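Glutamate--cysteine ligase GshA (PDB 3K1T) probably acts as a ligase that joins glutamate to cysteine, the first step of glutathione synthesis. Local coordinates at residues A[15-18]-A[19-23]; A[34-37]-A[38-42]; A[266-269]-A[270-274]; A[346-350]-A[351-355]. All blocks are in the same frame, centred on the assembly; numbering follows the deposited sequence.

Contact 1 of 4, residues A[15-18]-A[19-23]; sequences LLTL and EKRLL
One face of the R21 guanidinium, in one of its two modelled conformers, lies over the methyl of T17: CG2 sits 3.5 Å above the plane of the group, displaced toward its rim. The two side chains run side by side in the same direction, one helical turn apart. The methyl is turned to this job because CG2 stands anti to the backbone N, which leaves OG1 beside that N, where it bonds back to the carbonyl of G13. R21 reaches over T17 by bending at its second torsion (chi2 -69°), and its NE is held by the carbonyl oxygen of D227. The carboxylate of E19 is the other flat group, and meets leucines: OE1 lies 3.5 Å from L16 CD1, while OE2 comes within 3.9 Å of L15 CG. All this is i to i+3 and i to i+4 packing on helix 13-23, a regular alpha-helix whose rungs include E19 N to L15 O at 2.9 Å (N-H...O angle 170°) and L22 N to L18 O, also 2.9 Å. The buried flank of the helix carries L18 and L22, whose side chains meet at an angle, with L18 CD1 4.0 Å from L22 CG. Helix 210-226 supplies I226 and F222, and helix 398-421 brings A404 and V407 against L22 and R401 against E19.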
# COMPACT_ATOMS: atom_id res chain seq x y z
N LEU A 15 -24.07 -15.20 9.05
CA LEU A 15 -22.93 -14.31 9.02
C LEU A 15 -21.73 -15.00 9.67
O LEU A 15 -20.60 -14.96 9.16
CB LEU A 15 -23.25 -12.99 9.75
CG LEU A 15 -22.09 -12.02 10.05
CD1 LEU A 15 -21.56 -11.44 8.70
CD2 LEU A 15 -22.50 -10.91 11.05
N LEU A 16 -21.96 -15.63 10.83
CA LEU A 16 -20.85 -16.28 11.53
C LEU A 16 -20.33 -17.49 10.73
O LEU A 16 -19.14 -17.76 10.74
CB LEU A 16 -21.21 -16.62 13.01
CG LEU A 16 -20.87 -15.48 14.02
CD1 LEU A 16 -21.68 -14.20 13.73
CD2 LEU A 16 -21.12 -15.86 15.47
N THR A 17 -21.21 -18.19 10.03
CA THR A 17 -20.79 -19.29 9.16
C THR A 17 -19.89 -18.75 8.03
O THR A 17 -18.86 -19.32 7.72
CB THR A 17 -22.00 -20.02 8.55
OG1 THR A 17 -22.79 -20.58 9.60
CG2 THR A 17 -21.54 -21.15 7.56
N LEU A 18 -20.33 -17.69 7.38
CA LEU A 18 -19.49 -17.03 6.37
C LEU A 18 -18.13 -16.63 6.92
O LEU A 18 -17.09 -16.92 6.30
CB LEU A 18 -20.21 -15.82 5.80
CG LEU A 18 -19.40 -14.90 4.87
CD1 LEU A 18 -18.91 -15.62 3.63
CD2 LEU A 18 -20.25 -13.67 4.50
N GLU A 19 -18.13 -15.93 8.07
CA GLU A 19 -16.87 -15.53 8.69
C GLU A 19 -15.95 -16.73 8.97
O GLU A 19 -14.76 -16.66 8.68
CB GLU A 19 -17.13 -14.74 9.98
CG GLU A 19 -17.68 -13.35 9.71
CD GLU A 19 -18.31 -12.67 10.93
OE1 GLU A 19 -18.80 -13.37 11.84
OE2 GLU A 19 -18.32 -11.40 10.96
N LYS A 20 -16.51 -17.81 9.51
CA LYS A 20 -15.74 -19.02 9.75
C LYS A 20 -15.15 -19.59 8.46
O LYS A 20 -13.99 -19.98 8.45
CB LYS A 20 -16.57 -20.11 10.45
CG LYS A 20 -16.92 -19.75 11.87
CD LYS A 20 -17.58 -20.91 12.64
CE LYS A 20 -19.08 -20.95 12.51
NZ LYS A 20 -19.58 -21.92 13.58
N ARG A 21 -15.94 -19.65 7.39
CA ARG A 21 -15.43 -20.15 6.11
C ARG A 21 -14.27 -19.28 5.59
O ARG A 21 -13.26 -19.81 5.10
CB ARG A 21 -16.55 -20.25 5.06
CG ARG A 21 -17.64 -21.30 5.37
CD ARG A 21 -17.19 -22.77 5.27
NE ARG A 21 -18.39 -23.59 5.43
CZ ARG A 21 -18.99 -23.85 6.60
NH1 ARG A 21 -18.48 -23.41 7.75
NH2 ARG A 21 -20.13 -24.54 6.64
N LEU A 22 -14.41 -17.94 5.69
CA LEU A 22 -13.36 -17.02 5.23
C LEU A 22 -12.08 -17.21 6.05
O LEU A 22 -10.96 -17.23 5.50
CB LEU A 22 -13.81 -15.55 5.31
CG LEU A 22 -15.03 -15.12 4.49
CD1 LEU A 22 -15.39 -13.64 4.86
CD2 LEU A 22 -14.78 -15.31 2.97
N LEU A 23 -12.24 -17.35 7.36
CA LEU A 23 -11.08 -17.45 8.26
C LEU A 23 -10.45 -18.86 8.24
O LEU A 23 -9.35 -19.03 8.72
CB LEU A 23 -11.45 -17.06 9.67
CG LEU A 23 -12.00 -15.63 9.79
CD1 LEU A 23 -12.57 -15.40 11.19
CD2 LEU A 23 -10.95 -14.55 9.42

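Contact 2 of 4, residues A[34-37]-A[38-42]; sequences RSQW and QEYGA. With GOL (glycerol), chain L.
The indole of W37 and the residues that follow the helix fold toward one another: in one of two modelled conformers, G41 O lies at the edge of the ring, near its plane, 3.2 Å from CE3, and the methyl of A42 approaches the same benzo end obliquely, with CB 4.1 Å from CE3. Q36 and Y40, one turn apart, point the same way, their amide and ring planes 37° apart; Q36 OE1 stands 4.2 Å from Y40 CE2. Over the centre of the Y40 ring lies CG of its neighbour E39, 3.5 Å above the plane. E39 takes that place because its CG is anti to its own backbone N (chi1 174°). An alanine in place of W37 would remove the indole and would probably leave the A42 methyl and the stacked H351 ring facing a gap. The last rungs of the helix are Y40 N to Q36 O and G41 N to W37 O, each 2.9 Å, after which G41 turns the chain with positive phi. A glycerol, probably from the crystallisation liquor, rests against this end, its C1 3.2 Å from G41 N. Helix 26-40 thus ends with W37 against L413 and Y40 against T417 of helix 398-421, A42 beside the 350-351 turn of the hairpin of strands 340-349 and 352-361, and R34 NH1 hydrogen-bonded to the carbonyl of A125 of the second subunit.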
# COMPACT_ATOMS: atom_id res chain seq x y z
N ARG A 34 -5.59 -12.86 -6.22
CA ARG A 34 -4.42 -12.54 -7.06
C ARG A 34 -4.52 -13.15 -8.45
O ARG A 34 -4.19 -12.45 -9.43
CB ARG A 34 -3.09 -12.93 -6.39
CG ARG A 34 -2.66 -11.89 -5.36
CD ARG A 34 -1.26 -12.21 -4.84
NE ARG A 34 -1.19 -13.27 -3.87
CZ ARG A 34 -1.27 -13.06 -2.55
NH1 ARG A 34 -1.44 -11.83 -2.05
NH2 ARG A 34 -1.19 -14.07 -1.75
N SER A 35 -4.98 -14.41 -8.57
CA SER A 35 -5.20 -14.98 -9.89
C SER A 35 -6.22 -14.16 -10.69
O SER A 35 -6.02 -13.95 -11.89
CB SER A 35 -5.67 -16.43 -9.81
OG SER A 35 -4.68 -17.18 -9.15
N GLN A 36 -7.29 -13.69 -10.04
CA GLN A 36 -8.30 -12.90 -10.74
C GLN A 36 -7.77 -11.56 -11.26
O GLN A 36 -8.03 -11.18 -12.42
CB GLN A 36 -9.57 -12.69 -9.90
CG GLN A 36 -10.18 -14.00 -9.35
CD GLN A 36 -10.41 -15.02 -10.41
OE1 GLN A 36 -11.07 -14.75 -11.39
NE2 GLN A 36 -9.83 -16.21 -10.22
N TRP A 37 -7.02 -10.86 -10.43
CA TRP A 37 -6.49 -9.55 -10.82
C TRP A 37 -5.45 -9.69 -11.95
O TRP A 37 -5.37 -8.79 -12.79
CB TRP A 37 -5.87 -8.77 -9.65
CG TRP A 37 -6.76 -8.67 -8.41
CD1 TRP A 37 -6.43 -9.01 -7.13
CD2 TRP A 37 -8.10 -8.18 -8.36
NE1 TRP A 37 -7.49 -8.80 -6.31
CE2 TRP A 37 -8.53 -8.30 -7.03
CE3 TRP A 37 -8.99 -7.72 -9.32
CZ2 TRP A 37 -9.80 -7.93 -6.62
CZ3 TRP A 37 -10.26 -7.30 -8.90
CH2 TRP A 37 -10.65 -7.44 -7.57
N GLN A 38 -4.72 -10.80 -12.01
CA GLN A 38 -3.77 -11.04 -13.12
C GLN A 38 -4.51 -11.13 -14.45
O GLN A 38 -4.00 -10.69 -15.48
CB GLN A 38 -2.96 -12.33 -12.94
CG GLN A 38 -1.95 -12.30 -11.80
CD GLN A 38 -1.19 -13.62 -11.61
OE1 GLN A 38 -1.15 -14.19 -10.50
NE2 GLN A 38 -0.54 -14.08 -12.67
N GLU A 39 -5.70 -11.73 -14.43
CA GLU A 39 -6.52 -11.84 -15.62
C GLU A 39 -7.27 -10.55 -15.98
O GLU A 39 -7.33 -10.19 -17.16
CB GLU A 39 -7.50 -13.00 -15.46
CG GLU A 39 -8.49 -13.09 -16.59
CD GLU A 39 -9.19 -14.44 -16.70
OE1 GLU A 39 -9.07 -15.29 -15.79
OE2 GLU A 39 -9.89 -14.64 -17.74
N TYR A 40 -7.83 -9.85 -14.98
CA TYR A 40 -8.76 -8.75 -15.23
C TYR A 40 -8.37 -7.28 -14.94
O TYR A 40 -8.99 -6.37 -15.48
CB TYR A 40 -10.09 -9.05 -14.54
CG TYR A 40 -10.80 -10.25 -15.10
CD1 TYR A 40 -11.41 -10.21 -16.37
CD2 TYR A 40 -10.87 -11.43 -14.38
CE1 TYR A 40 -12.09 -11.32 -16.87
CE2 TYR A 40 -11.52 -12.52 -14.87
CZ TYR A 40 -12.13 -12.46 -16.11
OH TYR A 40 -12.76 -13.59 -16.53
N GLY A 41 -7.32 -7.11 -14.16
CA GLY A 41 -6.93 -5.81 -13.64
C GLY A 41 -7.99 -5.48 -12.62
O GLY A 41 -8.77 -6.37 -12.22
N ALA A 42 -8.01 -4.20 -12.25
CA ALA A 42 -8.97 -3.59 -11.34
C ALA A 42 -9.09 -2.11 -11.74
O ALA A 42 -8.17 -1.52 -12.34
CB ALA A 42 -8.50 -3.69 -9.86
C1 GOL L . -4.47 -7.23 -15.54
O1 GOL L . -3.31 -7.64 -14.87
C2 GOL L . -4.22 -6.89 -17.01
O2 GOL L . -4.29 -8.08 -17.78
C3 GOL L . -5.23 -5.84 -17.49
O3 GOL L . -6.49 -6.40 -17.81

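Contact 3 of 4, residues A[266-269]-A[270-274]; sequences RRKY and AEYGV
Y269 receives V274 on one face of its ring, and the two side chains meet at a slant. V274 CG1 stands 3.7 Å from the ring centroid and 19° off the normal, a CH-pi contact; having CG1 anti to the backbone N (chi1 174°) turns this methyl onto the ring. The carbonyl of Y269 holds the same residue through its backbone, V274 N to Y269 O at 2.8 Å, as helix 251-272 ends in a Schellman motif with G273 at positive phi. F55 meets the Y269 ring edge-to-face and also touches V274. On another flank K268, bent at its second torsion, runs alongside E271. K268 NZ reaches E271 OE1 at 2.8 Å from the syn side, 27° out of the carboxylate plane. K268 CD also passes 4.1 Å from Y272 CE2. D229 OD2 takes a salt bridge from K268 NZ and a hydrogen bond from Y272 OH, so one lysine serves two carboxylates. A methionine in place of K268 would carry no charge and would probably leave E271 and D229 as two close carboxylates with no lysine between them. The nearness of two carboxylates is likely to favour the charged ammonium, and the bridge joins the helix end to the loop carrying D229.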
# COMPACT_ATOMS: atom_id res chain seq x y z
N ARG A 266 -38.78 -16.02 0.19
CA ARG A 266 -39.47 -16.74 1.24
C ARG A 266 -38.87 -18.11 1.52
O ARG A 266 -38.75 -18.48 2.69
CB ARG A 266 -40.97 -16.91 0.93
CG ARG A 266 -41.79 -15.71 1.20
CD ARG A 266 -43.29 -16.08 1.35
NE ARG A 266 -43.84 -16.62 0.10
CZ ARG A 266 -44.27 -15.89 -0.94
NH1 ARG A 266 -44.28 -14.55 -0.92
NH2 ARG A 266 -44.75 -16.53 -1.99
N ARG A 267 -38.49 -18.88 0.48
CA ARG A 267 -37.86 -20.19 0.68
C ARG A 267 -36.58 -20.08 1.49
O ARG A 267 -36.33 -20.89 2.42
CB ARG A 267 -37.51 -20.87 -0.64
CG ARG A 267 -38.66 -21.48 -1.36
CD ARG A 267 -38.16 -22.27 -2.56
NE ARG A 267 -37.22 -23.32 -2.17
CZ ARG A 267 -36.60 -24.12 -3.02
NH1 ARG A 267 -36.80 -24.00 -4.33
NH2 ARG A 267 -35.78 -25.04 -2.58
N LYS A 268 -35.74 -19.10 1.12
CA LYS A 268 -34.51 -18.89 1.87
C LYS A 268 -34.74 -18.39 3.30
O LYS A 268 -34.04 -18.84 4.23
CB LYS A 268 -33.53 -17.99 1.08
CG LYS A 268 -32.80 -18.71 -0.04
CD LYS A 268 -31.73 -19.65 0.51
CE LYS A 268 -31.12 -20.57 -0.50
NZ LYS A 268 -30.22 -21.59 0.12
N TYR A 269 -35.73 -17.52 3.49
CA TYR A 269 -36.06 -17.01 4.82
C TYR A 269 -36.53 -18.16 5.73
O TYR A 269 -36.14 -18.23 6.90
CB TYR A 269 -37.08 -15.86 4.74
CG TYR A 269 -36.50 -14.48 4.36
CD1 TYR A 269 -35.27 -14.34 3.75
CD2 TYR A 269 -37.20 -13.33 4.63
CE1 TYR A 269 -34.77 -13.08 3.41
CE2 TYR A 269 -36.72 -12.09 4.30
CZ TYR A 269 -35.49 -11.97 3.71
OH TYR A 269 -34.99 -10.72 3.37
N ALA A 270 -37.28 -19.10 5.15
CA ALA A 270 -37.72 -20.30 5.89
C ALA A 270 -36.52 -21.19 6.27
O ALA A 270 -36.39 -21.61 7.43
CB ALA A 270 -38.79 -21.09 5.10
N GLU A 271 -35.64 -21.42 5.30
CA GLU A 271 -34.44 -22.21 5.53
C GLU A 271 -33.64 -21.66 6.73
O GLU A 271 -33.14 -22.44 7.54
CB GLU A 271 -33.57 -22.22 4.28
CG GLU A 271 -32.26 -23.00 4.44
CD GLU A 271 -31.43 -23.10 3.16
OE1 GLU A 271 -31.89 -22.65 2.09
OE2 GLU A 271 -30.31 -23.66 3.24
N TYR A 272 -33.50 -20.35 6.81
CA TYR A 272 -32.64 -19.74 7.81
C TYR A 272 -33.37 -19.17 9.04
O TYR A 272 -32.75 -18.59 9.90
CB TYR A 272 -31.76 -18.68 7.12
CG TYR A 272 -30.69 -19.31 6.25
CD1 TYR A 272 -29.61 -20.00 6.82
CD2 TYR A 272 -30.76 -19.24 4.88
CE1 TYR A 272 -28.61 -20.58 6.04
CE2 TYR A 272 -29.75 -19.78 4.08
CZ TYR A 272 -28.68 -20.46 4.67
OH TYR A 272 -27.72 -21.01 3.87
N GLY A 273 -34.69 -19.38 9.14
CA GLY A 273 -35.47 -18.95 10.30
C GLY A 273 -35.67 -17.45 10.42
O GLY A 273 -35.80 -16.92 11.54
N VAL A 274 -35.67 -16.76 9.27
CA VAL A 274 -35.81 -15.33 9.22
C VAL A 274 -37.28 -14.93 9.33
O VAL A 274 -38.11 -15.45 8.59
CB VAL A 274 -35.23 -14.78 7.87
CG1 VAL A 274 -35.47 -13.30 7.73
CG2 VAL A 274 -33.72 -15.12 7.75

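Contact 4 of 4, residues A[346-350]-A[351-355]; sequences IYMMD and HFVVG. With SO4 (sulfate ion), chain B.
I346 and V353 meet through methyls, CG2 to CG1 at 3.6 Å. Beside them M348, a selenomethionine, lays CG 3.9 Å from V353 CG2, and Y347 CB rests against V354 CG2 at 3.8 Å. At the turn D350 OD2 hovers over one face of the H351 ring, 3.1 Å above its plane and displaced toward the rim, with carboxylate and imidazole planes 47° apart. The H351 ring is swung between its backbone N and carbonyl carbon (chi1 55°), beside that carboxylate. A water in the imidazole plane joins the pair, 2.7 Å from H351 ND1, and donates to D350 OD1. Farther out, K90 makes a salt bridge with D350 OD2, while H351 NE2 is hydrogen-bonded to E89 OE2 of the second subunit. At the other end the Y347 hydroxyl gives a weak bond to a sulfate, probably from the crystallisation liquor, also held by G67 N, S47 OG, R359 NH2 and N63 ND2. The backbone sets these positions: F352 N reaches M349 O from above the carbonyl plane (3.0 Å), and M349 N lies in the carbonyl plane of F352 O. Y347 bonds through N to G355 O and through O to V354 N (each 2.8 Å), so it faces two residues where M348 faces V353 alone. This antiparallel beta hairpin is closed by a type II' turn from M349 to F352, with a beta bulge at V354 and G355, opposite Y347.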
# COMPACT_ATOMS: atom_id res chain seq x y z
N ILE A 346 -17.31 0.53 1.50
CA ILE A 346 -15.93 0.10 1.47
C ILE A 346 -15.23 0.75 0.26
O ILE A 346 -15.72 0.63 -0.87
CB ILE A 346 -15.82 -1.45 1.34
CG1 ILE A 346 -16.69 -2.20 2.38
CG2 ILE A 346 -14.31 -1.89 1.36
CD1 ILE A 346 -16.53 -1.79 3.72
N TYR A 347 -14.11 1.44 0.52
CA TYR A 347 -13.31 2.12 -0.52
C TYR A 347 -12.09 1.28 -0.94
O TYR A 347 -11.36 0.72 -0.08
CB TYR A 347 -12.84 3.49 0.00
CG TYR A 347 -13.81 4.59 -0.29
CD1 TYR A 347 -15.17 4.48 0.08
CD2 TYR A 347 -13.41 5.73 -0.97
CE1 TYR A 347 -16.07 5.47 -0.23
CE2 TYR A 347 -14.31 6.75 -1.27
CZ TYR A 347 -15.64 6.60 -0.92
OH TYR A 347 -16.54 7.58 -1.26
N MSE A 348 -11.85 1.23 -2.24
CA MSE A 348 -10.73 0.56 -2.85
C MSE A 348 -10.04 1.46 -3.84
O MSE A 348 -10.69 2.28 -4.49
CB MSE A 348 -11.18 -0.73 -3.53
CG MSE A 348 -11.55 -1.82 -2.47
SE MSE A 348 -12.93 -3.05 -3.09
CE MSE A 348 -14.37 -1.76 -3.26
N MSE A 349 -8.72 1.33 -3.92
CA MSE A 349 -7.91 1.88 -5.01
C MSE A 349 -7.06 0.76 -5.57
O MSE A 349 -6.52 -0.07 -4.81
CB MSE A 349 -7.09 3.08 -4.51
CG MSE A 349 -7.98 4.15 -3.93
SE MSE A 349 -7.00 5.83 -3.58
CE MSE A 349 -7.14 6.47 -5.40
N ASP A 350 -7.00 0.66 -6.89
CA ASP A 350 -6.54 -0.58 -7.54
C ASP A 350 -7.34 -1.72 -6.87
O ASP A 350 -8.54 -1.54 -6.60
CB ASP A 350 -5.00 -0.76 -7.45
CG ASP A 350 -4.51 -1.95 -8.28
OD1 ASP A 350 -4.83 -2.01 -9.45
OD2 ASP A 350 -3.84 -2.85 -7.77
N HIS A 351 -6.73 -2.86 -6.56
CA HIS A 351 -7.53 -3.94 -5.93
C HIS A 351 -7.35 -4.01 -4.41
O HIS A 351 -7.55 -5.07 -3.81
CB HIS A 351 -7.25 -5.29 -6.59
CG HIS A 351 -5.79 -5.69 -6.61
ND1 HIS A 351 -5.05 -5.74 -7.78
CD2 HIS A 351 -4.95 -6.06 -5.61
CE1 HIS A 351 -3.82 -6.15 -7.49
NE2 HIS A 351 -3.73 -6.36 -6.19
N PHE A 352 -6.97 -2.90 -3.78
CA PHE A 352 -6.69 -2.86 -2.34
C PHE A 352 -7.78 -2.11 -1.60
O PHE A 352 -8.20 -1.01 -2.01
CB PHE A 352 -5.33 -2.20 -2.08
CG PHE A 352 -4.19 -3.00 -2.62
CD1 PHE A 352 -3.91 -4.26 -2.08
CD2 PHE A 352 -3.46 -2.56 -3.66
CE1 PHE A 352 -2.86 -5.02 -2.58
CE2 PHE A 352 -2.43 -3.34 -4.19
CZ PHE A 352 -2.15 -4.58 -3.66
N VAL A 353 -8.22 -2.68 -0.48
CA VAL A 353 -9.15 -1.99 0.40
C VAL A 353 -8.41 -0.93 1.22
O VAL A 353 -7.45 -1.25 1.93
CB VAL A 353 -9.88 -2.96 1.33
CG1 VAL A 353 -10.80 -2.20 2.28
CG2 VAL A 353 -10.61 -4.09 0.51
N VAL A 354 -8.84 0.33 1.12
CA VAL A 354 -8.15 1.42 1.81
C VAL A 354 -8.88 1.97 3.04
O VAL A 354 -8.27 2.67 3.87
CB VAL A 354 -7.78 2.58 0.84
CG1 VAL A 354 -6.84 2.02 -0.24
CG2 VAL A 354 -9.05 3.29 0.25
N GLY A 355 -10.14 1.59 3.21
CA GLY A 355 -10.94 2.08 4.33
C GLY A 355 -12.39 2.20 3.92
O GLY A 355 -12.87 1.45 3.08
S SO4 B . -19.90 7.00 -2.67
O1 SO4 B . -20.38 7.32 -1.35
O2 SO4 B . -18.63 6.44 -2.34
O3 SO4 B . -20.73 6.01 -3.33
O4 SO4 B . -19.77 8.22 -3.50
O HOH W 1 -5.38 -5.00 -10.40

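Contacts 2 and 4 touch: W37 CE2 of the helix end lies 3.3 Å from H351 CB of the hairpin turn, and A42 CB is 3.8 Å from D350 C. Their centres are 15 Å apart, and both reach the second subunit, so this pair links the helix, the hairpin and the dimer partner. Helix 398-421 borders contacts 1, 2 and 4. Contact 1 lies one helix earlier than contact 2, their nearest atoms about 13 Å apart. Contact 3 comes within about 7 Å of contact 1 (nearest atoms) but stays about 20 Å from contact 4. Y347 of contact 4 weakly bonds a sulfate, probably from the crystallisation liquor, whose several donors may mark an anion-binding pocket.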